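Local coordinates for protein glucanase (Clostridium thermocellum, PDB 5GXX) that probably hydrolyses internal beta-1,4-glucosidic bonds of cellulose as a family 9 endoglucanase of the cellulosome, at residues A[289-303]-A[386-398]. The protein carries 1 engineered substitution. Residues are numbered along the deposited sequence; the frame is centred on the assembly and turned at random.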
ATOM      1  N   THR A 289     -10.697  49.744   7.161  1.00  9.10           N
ATOM      2  CA  THR A 289     -11.965  49.095   6.775  1.00  9.30           C
ATOM      3  C   THR A 289     -13.145  50.050   7.002  1.00 10.52           C
ATOM      4  O   THR A 289     -13.063  50.967   7.829  1.00 11.13           O
ATOM      5  CB  THR A 289     -12.249  47.786   7.549  1.00 10.10           C
ATOM      6  OG1 THR A 289     -12.637  48.112   8.892  1.00 10.22           O
ATOM      7  CG2 THR A 289     -11.025  46.896   7.592  1.00  9.48           C
ATOM      8  N   PRO A 290     -14.244  49.836   6.258  1.00  8.44           N
ATOM      9  CA  PRO A 290     -15.412  50.691   6.482  1.00  9.54           C
ATOM     10  C   PRO A 290     -15.915  50.585   7.913  1.00 10.05           C
ATOM     11  O   PRO A 290     -16.451  51.565   8.443  1.00 10.95           O
ATOM     12  CB  PRO A 290     -16.433  50.146   5.487  1.00 10.39           C
ATOM     13  CG  PRO A 290     -15.605  49.615   4.344  1.00 10.72           C
ATOM     14  CD  PRO A 290     -14.425  48.972   5.071  1.00  9.87           C
ATOM     15  N   GLY A 291     -15.686  49.430   8.527  1.00 10.19           N
ATOM     16  CA  GLY A 291     -16.058  49.185   9.919  1.00 11.15           C
ATOM     17  C   GLY A 291     -15.162  49.819  10.971  1.00 12.63           C
ATOM     18  O   GLY A 291     -15.457  49.691  12.163  1.00 14.05           O
ATOM     19  N   GLY A 292     -14.091  50.493  10.556  1.00 11.96           N
ATOM     20  CA  GLY A 292     -13.255  51.286  11.468  1.00 11.67           C
ATOM     21  C   GLY A 292     -11.934  50.680  11.914  1.00 11.10           C
ATOM     22  O   GLY A 292     -11.263  51.234  12.797  1.00 10.95           O
ATOM     23  N   LEU A 293     -11.543  49.558  11.307  1.00 10.05           N
ATOM     24  CA  LEU A 293     -10.275  48.912  11.653  1.00 10.79           C
ATOM     25  C   LEU A 293      -9.154  49.464  10.784  1.00 10.17           C
ATOM     26  O   LEU A 293      -9.259  49.422   9.560  1.00 10.95           O
ATOM     27  CB  LEU A 293     -10.338  47.390  11.480  1.00 11.00           C
ATOM     28  CG  LEU A 293      -9.034  46.597  11.633  1.00 10.61           C
ATOM     29  CD1 LEU A 293      -8.532  46.650  13.085  1.00 10.40           C
ATOM     30  CD2 LEU A 293      -9.277  45.150  11.229  1.00 12.68           C
ATOM     31  N   ALA A 294      -8.082  49.961  11.404  1.00  9.57           N
ATOM     32  CA  ALA A 294      -6.893  50.375  10.644  1.00  8.66           C
ATOM     33  C   ALA A 294      -6.290  49.066  10.163  1.00  8.52           C
ATOM     34  O   ALA A 294      -6.006  48.189  10.989  1.00 10.08           O
ATOM     35  CB  ALA A 294      -5.920  51.206  11.526  1.00 10.01           C
ATOM     36  N   HIS A 295      -6.140  48.918   8.847  1.00  8.96           N
ATOM     37  CA  HIS A 295      -5.834  47.625   8.229  1.00 10.24           C
ATOM     38  C   HIS A 295      -4.523  47.707   7.432  1.00  9.87           C
ATOM     39  O   HIS A 295      -4.474  48.164   6.273  1.00 11.52           O
ATOM     40  CB  HIS A 295      -7.007  47.201   7.332  1.00 10.21           C
ATOM     41  CG  HIS A 295      -7.111  45.722   7.102  1.00 10.14           C
ATOM     42  ND1 HIS A 295      -6.251  45.042   6.264  1.00 14.26           N
ATOM     43  CD2 HIS A 295      -7.999  44.808   7.566  1.00 10.82           C
ATOM     44  CE1 HIS A 295      -6.595  43.767   6.242  1.00 11.05           C
ATOM     45  NE2 HIS A 295      -7.641  43.593   7.035  1.00 10.31           N
ATOM     46  N   LEU A 296      -3.435  47.311   8.083  1.00 10.85           N
ATOM     47  CA  LEU A 296      -2.121  47.581   7.513  1.00 11.05           C
ATOM     48  C   LEU A 296      -1.734  46.654   6.373  1.00 13.16           C
ATOM     49  O   LEU A 296      -1.088  47.105   5.417  1.00 14.20           O
ATOM     50  CB  LEU A 296      -1.025  47.591   8.595  1.00 10.91           C
ATOM     51  CG  LEU A 296       0.418  47.892   8.147  1.00 10.41           C
ATOM     52  CD1 LEU A 296       0.484  49.365   7.738  1.00 10.41           C
ATOM     53  CD2 LEU A 296       1.365  47.538   9.281  1.00 11.58           C
ATOM     54  N   ASP A 297      -2.119  45.384   6.490  1.00 12.20           N
ATOM     55  CA  ASP A 297      -1.658  44.375   5.554  1.00 14.34           C
ATOM     56  C   ASP A 297      -2.616  43.207   5.643  1.00 15.54           C
ATOM     57  O   ASP A 297      -3.398  43.121   6.583  1.00 13.92           O
ATOM     58  CB  ASP A 297      -0.242  43.944   5.958  1.00 15.28           C
ATOM     59  CG  ASP A 297       0.527  43.233   4.842  1.00 19.18           C
ATOM     60  OD1 ASP A 297       0.364  43.549   3.649  1.00 24.45           O
ATOM     61  OD2 ASP A 297       1.317  42.326   5.160  1.00 29.33           O
ATOM     62  N   THR A 298      -2.505  42.296   4.681  1.00 16.32           N
ATOM     63  CA  THR A 298      -3.299  41.070   4.632  1.00 16.90           C
ATOM     64  C   THR A 298      -3.096  40.214   5.883  1.00 14.88           C
ATOM     65  O   THR A 298      -4.059  39.635   6.376  1.00 16.55           O
ATOM     66  CB  THR A 298      -2.849  40.256   3.399  1.00 16.69           C
ATOM     67  OG1 THR A 298      -3.073  41.049   2.228  1.00 21.88           O
ATOM     68  CG2 THR A 298      -3.577  38.935   3.268  1.00 19.91           C
ATOM     69  N   TRP A 299      -1.872  40.177   6.403  1.00 14.25           N
ATOM     70  CA  TRP A 299      -1.497  39.282   7.498  1.00 13.95           C
ATOM     71  C   TRP A 299      -1.536  40.011   8.831  1.00 12.73           C
ATOM     72  O   TRP A 299      -0.921  41.064   8.995  1.00 13.75           O
ATOM     73  CB  TRP A 299      -0.116  38.668   7.232  1.00 15.28           C
ATOM     74  CG  TRP A 299      -0.090  37.962   5.904  1.00 21.11           C
ATOM     75  CD1 TRP A 299      -0.467  36.679   5.647  1.00 26.66           C
ATOM     76  CD2 TRP A 299       0.297  38.526   4.645  1.00 26.28           C
ATOM     77  NE1 TRP A 299      -0.334  36.404   4.301  1.00 25.26           N
ATOM     78  CE2 TRP A 299       0.129  37.525   3.665  1.00 27.47           C
ATOM     79  CE3 TRP A 299       0.759  39.789   4.249  1.00 29.02           C
ATOM     80  CZ2 TRP A 299       0.419  37.741   2.312  1.00 30.64           C
ATOM     81  CZ3 TRP A 299       1.056  40.007   2.899  1.00 30.64           C
ATOM     82  CH2 TRP A 299       0.887  38.982   1.950  1.00 33.17           C
ATOM     83  N   GLY A 300      -2.285  39.445   9.780  1.00 11.65           N
ATOM     84  CA  GLY A 300      -2.352  39.990  11.135  1.00 12.05           C
ATOM     85  C   GLY A 300      -2.735  41.454  11.278  1.00 10.33           C
ATOM     86  O   GLY A 300      -2.114  42.187  12.033  1.00 11.00           O
ATOM     87  N   PRO A 301      -3.807  41.905  10.615  1.00 10.09           N
ATOM     88  CA  PRO A 301      -4.219  43.296  10.794  1.00 10.56           C
ATOM     89  C   PRO A 301      -4.582  43.635  12.241  1.00  9.99           C
ATOM     90  O   PRO A 301      -4.224  44.726  12.703  1.00 10.14           O
ATOM     91  CB  PRO A 301      -5.416  43.434   9.849  1.00  8.70           C
ATOM     92  CG  PRO A 301      -5.954  42.044   9.734  1.00  9.42           C
ATOM     93  CD  PRO A 301      -4.716  41.177   9.717  1.00 10.73           C
ATOM     94  N   LEU A 302      -5.237  42.721  12.970  1.00  9.34           N
ATOM     95  CA  LEU A 302      -5.584  43.014  14.373  1.00  8.24           C
ATOM     96  C   LEU A 302      -4.324  43.186  15.223  1.00 10.37           C
ATOM     97  O   LEU A 302      -4.283  44.067  16.081  1.00 10.39           O
ATOM     98  CB  LEU A 302      -6.533  41.963  14.969  1.00 10.28           C
ATOM     99  CG  LEU A 302      -7.977  41.990  14.432  1.00 11.01           C
ATOM    100  CD1 LEU A 302      -8.775  40.827  15.041  1.00 11.81           C
ATOM    101  CD2 LEU A 302      -8.698  43.303  14.716  1.00 11.01           C
ATOM    102  N   ARG A 303      -3.336  42.319  15.017  1.00 10.92           N
ATOM    103  CA  ARG A 303      -2.011  42.441  15.637  1.00 11.00           C
ATOM    104  C   ARG A 303      -1.424  43.834  15.449  1.00  9.81           C
ATOM    105  O   ARG A 303      -1.029  44.489  16.428  1.00 10.31           O
ATOM    106  CB  ARG A 303      -1.074  41.383  15.049  1.00 10.72           C
ATOM    107  CG  ARG A 303       0.400  41.536  15.395  1.00 11.01           C
ATOM    108  CD  ARG A 303       1.145  42.094  14.203  1.00 11.30           C
ATOM    109  NE  ARG A 303       0.811  41.566  12.877  1.00 10.47           N
ATOM    110  CZ  ARG A 303       1.511  40.628  12.237  1.00 10.65           C
ATOM    111  NH1 ARG A 303       2.555  40.031  12.808  1.00 11.92           N
ATOM    112  NH2 ARG A 303       1.201  40.306  10.998  1.00 11.98           N
ATOM    113  N   GLY A 386      -8.194  33.785  25.047  1.00 11.50           N
ATOM    114  CA  GLY A 386      -7.391  34.992  24.953  1.00 11.23           C
ATOM    115  C   GLY A 386      -6.663  35.256  23.651  1.00 11.63           C
ATOM    116  O   GLY A 386      -6.093  36.331  23.479  1.00 11.75           O
ATOM    117  N   ALA A 387      -6.629  34.276  22.753  1.00 11.29           N
ATOM    118  CA  ALA A 387      -5.900  34.448  21.503  1.00 10.25           C
ATOM    119  C   ALA A 387      -6.574  35.460  20.589  1.00 10.79           C
ATOM    120  O   ALA A 387      -7.723  35.255  20.198  1.00 11.97           O
ATOM    121  CB  ALA A 387      -5.762  33.103  20.783  1.00 10.82           C
ATOM    122  N   LEU A 388      -5.835  36.520  20.252  1.00  9.15           N
ATOM    123  CA  LEU A 388      -6.278  37.480  19.227  1.00 10.25           C
ATOM    124  C   LEU A 388      -6.014  36.870  17.856  1.00 10.47           C
ATOM    125  O   LEU A 388      -4.855  36.611  17.527  1.00 11.28           O
ATOM    126  CB  LEU A 388      -5.553  38.817  19.368  1.00 11.25           C
ATOM    127  CG  LEU A 388      -5.944  39.924  18.375  1.00  9.86           C
ATOM    128  CD1 LEU A 388      -7.376  40.417  18.624  1.00 10.97           C
ATOM    129  CD2 LEU A 388      -4.987  41.073  18.563  1.00 11.94           C
ATOM    130  N   VAL A 389      -7.060  36.640  17.067  1.00  9.69           N
ATOM    131  CA  VAL A 389      -6.840  36.101  15.715  1.00 10.69           C
ATOM    132  C   VAL A 389      -6.308  37.155  14.722  1.00  8.41           C
ATOM    133  O   VAL A 389      -6.329  38.353  14.983  1.00  9.26           O
ATOM    134  CB  VAL A 389      -8.065  35.313  15.172  1.00 11.02           C
ATOM    135  CG1 VAL A 389      -8.469  34.188  16.117  1.00 10.69           C
ATOM    136  CG2 VAL A 389      -9.257  36.232  14.930  1.00 11.68           C
ATOM    137  N   GLY A 390      -5.870  36.686  13.560  1.00 10.88           N
ATOM    138  CA  GLY A 390      -5.442  37.592  12.499  1.00  8.99           C
ATOM    139  C   GLY A 390      -6.487  38.658  12.198  1.00  9.64           C
ATOM    140  O   GLY A 390      -6.184  39.851  12.170  1.00 11.79           O
ATOM    141  N   GLY A 391      -7.723  38.225  11.968  1.00 10.17           N
ATOM    142  CA  GLY A 391      -8.808  39.176  11.869  1.00 10.93           C
ATOM    143  C   GLY A 391      -9.399  39.231  10.479  1.00 10.87           C
ATOM    144  O   GLY A 391      -9.038  38.439   9.612  1.00 12.59           O
ATOM    145  N   PRO A 392     -10.237  40.231  10.236  1.00 11.08           N
ATOM    146  CA  PRO A 392     -10.987  40.283   8.988  1.00 10.89           C
ATOM    147  C   PRO A 392     -10.156  40.849   7.844  1.00 10.65           C
ATOM    148  O   PRO A 392      -9.058  41.364   8.057  1.00 11.97           O
ATOM    149  CB  PRO A 392     -12.145  41.224   9.341  1.00 10.68           C
ATOM    150  CG  PRO A 392     -11.491  42.180  10.326  1.00 10.27           C
ATOM    151  CD  PRO A 392     -10.561  41.336  11.156  1.00 10.79           C
ATOM    152  N   GLY A 393     -10.677  40.694   6.633  1.00 10.21           N
ATOM    153  CA  GLY A 393     -10.103  41.329   5.458  1.00 10.33           C
ATOM    154  C   GLY A 393     -10.387  42.815   5.437  1.00 11.34           C
ATOM    155  O   GLY A 393     -11.027  43.404   6.335  1.00 12.02           O
ATOM    156  N   ARG A 394      -9.958  43.426   4.340  1.00 10.63           N
ATOM    157  CA  ARG A 394     -10.005  44.870   4.170  1.00 10.91           C
ATOM    158  C   ARG A 394     -11.419  45.432   4.113  1.00 10.64           C
ATOM    159  O   ARG A 394     -11.604  46.632   4.309  1.00 11.14           O
ATOM    160  CB  ARG A 394      -9.242  45.243   2.886  1.00 12.85           C
ATOM    161  CG  ARG A 394      -7.730  45.206   3.063  1.00 15.74           C
ATOM    162  CD  ARG A 394      -6.978  45.382   1.735  1.00 17.47           C
ATOM    163  NE  ARG A 394      -7.172  46.685   1.094  1.00 25.26           N
ATOM    164  CZ  ARG A 394      -6.340  47.723   1.170  1.00 27.52           C
ATOM    165  NH1 ARG A 394      -5.225  47.660   1.897  1.00 20.59           N
ATOM    166  NH2 ARG A 394      -6.648  48.847   0.524  1.00 29.66           N
ATOM    167  N   ASP A 395     -12.364  44.568   3.756  1.00 11.93           N
ATOM    168  CA  ASP A 395     -13.781  44.918   3.691  1.00 12.59           C
ATOM    169  C   ASP A 395     -14.558  44.438   4.925  1.00 12.21           C
ATOM    170  O   ASP A 395     -15.795  44.344   4.891  1.00 13.30           O
ATOM    171  CB  ASP A 395     -14.398  44.298   2.432  1.00 13.37           C
ATOM    172  CG  ASP A 395     -14.274  42.787   2.390  1.00 14.50           C
ATOM    173  OD1 ASP A 395     -13.660  42.183   3.295  1.00 13.63           O
ATOM    174  OD2 ASP A 395     -14.770  42.174   1.410  1.00 19.01           O
ATOM    175  N   ASP A 396     -13.837  44.136   6.006  1.00 11.27           N
ATOM    176  CA  ASP A 396     -14.413  43.610   7.262  1.00 12.09           C
ATOM    177  C   ASP A 396     -14.901  42.161   7.155  1.00 12.85           C
ATOM    178  O   ASP A 396     -15.508  41.665   8.103  1.00 13.39           O
ATOM    179  CB  ASP A 396     -15.552  44.498   7.817  1.00 11.60           C
ATOM    180  CG  ASP A 396     -15.091  45.911   8.170  1.00 12.27           C
ATOM    181  OD1 ASP A 396     -14.363  46.097   9.161  1.00 13.57           O
ATOM    182  OD2 ASP A 396     -15.427  46.873   7.455  1.00  9.45           O
ATOM    183  N   SER A 397     -14.629  41.475   6.048  1.00 11.78           N
ATOM    184  CA  SER A 397     -15.144  40.118   5.899  1.00 13.14           C
ATOM    185  C   SER A 397     -14.317  39.116   6.693  1.00 13.05           C
ATOM    186  O   SER A 397     -13.106  39.237   6.870  1.00 12.07           O
ATOM    187  CB  SER A 397     -15.255  39.710   4.425  1.00 14.89           C
ATOM    188  OG  SER A 397     -13.971  39.521   3.873  1.00 15.53           O
ATOM    189  N   TYR A 398     -14.990  38.064   7.134  1.00 13.05           N
ATOM    190  CA  TYR A 398     -14.375  37.052   7.976  1.00 13.19           C
ATOM    191  C   TYR A 398     -15.291  35.840   8.083  1.00 13.90           C
ATOM    192  O   TYR A 398     -16.519  35.982   8.162  1.00 16.38           O
ATOM    193  CB  TYR A 398     -14.071  37.657   9.363  1.00 13.65           C
ATOM    194  CG  TYR A 398     -13.632  36.654  10.405  1.00 11.47           C
ATOM    195  CD1 TYR A 398     -12.299  36.299  10.531  1.00 11.73           C
ATOM    196  CD2 TYR A 398     -14.570  36.005  11.205  1.00 13.81           C
ATOM    197  CE1 TYR A 398     -11.890  35.353  11.484  1.00 14.04           C
ATOM    198  CE2 TYR A 398     -14.188  35.052  12.126  1.00 12.94           C
ATOM    199  CZ  TYR A 398     -12.849  34.730  12.265  1.00 10.98           C
ATOM    200  OH  TYR A 398     -12.472  33.793  13.203  1.00 13.57           O
TER
HETATM  201  O   HOH W   1      -4.583  45.874   3.996  1.00 33.90           O
HETATM  202  O   HOH W   2      -3.747  39.677  14.306  1.00 15.87           O
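Two loops of the glycosyl hydrolase family 9 catalytic domain meet here, one of them leading into helix 301-318, and the contact is pinned at a beta turn, a histidine ring and the first turn of that helix. The carboxylate of Asp396 lies against the type I turn from Thr289 to Gly292, taking one bond from a side chain and one from the backbone. Its OD1 accepts a hydrogen bond from Thr289 OG1 at 2.7 Å and its OD2 one from the backbone N of Gly291 at 2.8 Å, both on the syn side but tilted out of the carboxylate plane; Tyr338 OH also bonds OD1. With chi1 at 74°, Thr289 OG1 lies between its own N and carbonyl carbon, where it also accepts from Leu293 N.

The His295 ring is wedged between Pro301 on one face and Arg394 on the other, with Arg394 CG making a CH-pi contact 3.9 Å from the ring centroid. At the ring edge, NE2 donates to Pro392 O (2.8 Å, 162°), while ND1 shares a water with Arg394 NH1.

At the helix start, Leu302 N donates to Gly390 O at 3.1 Å, and Leu302 CD1 packs 3.6 Å from Gly391 CA and 3.9 Å from Leu388 CD1. A second water joins Arg303 N to Val389 O.

Both carboxylate oxygens of Asp396 are thus engaged in the buried interface, and the bond to Pro392 O together with packing on both faces should fix the rotation of the His295 ring.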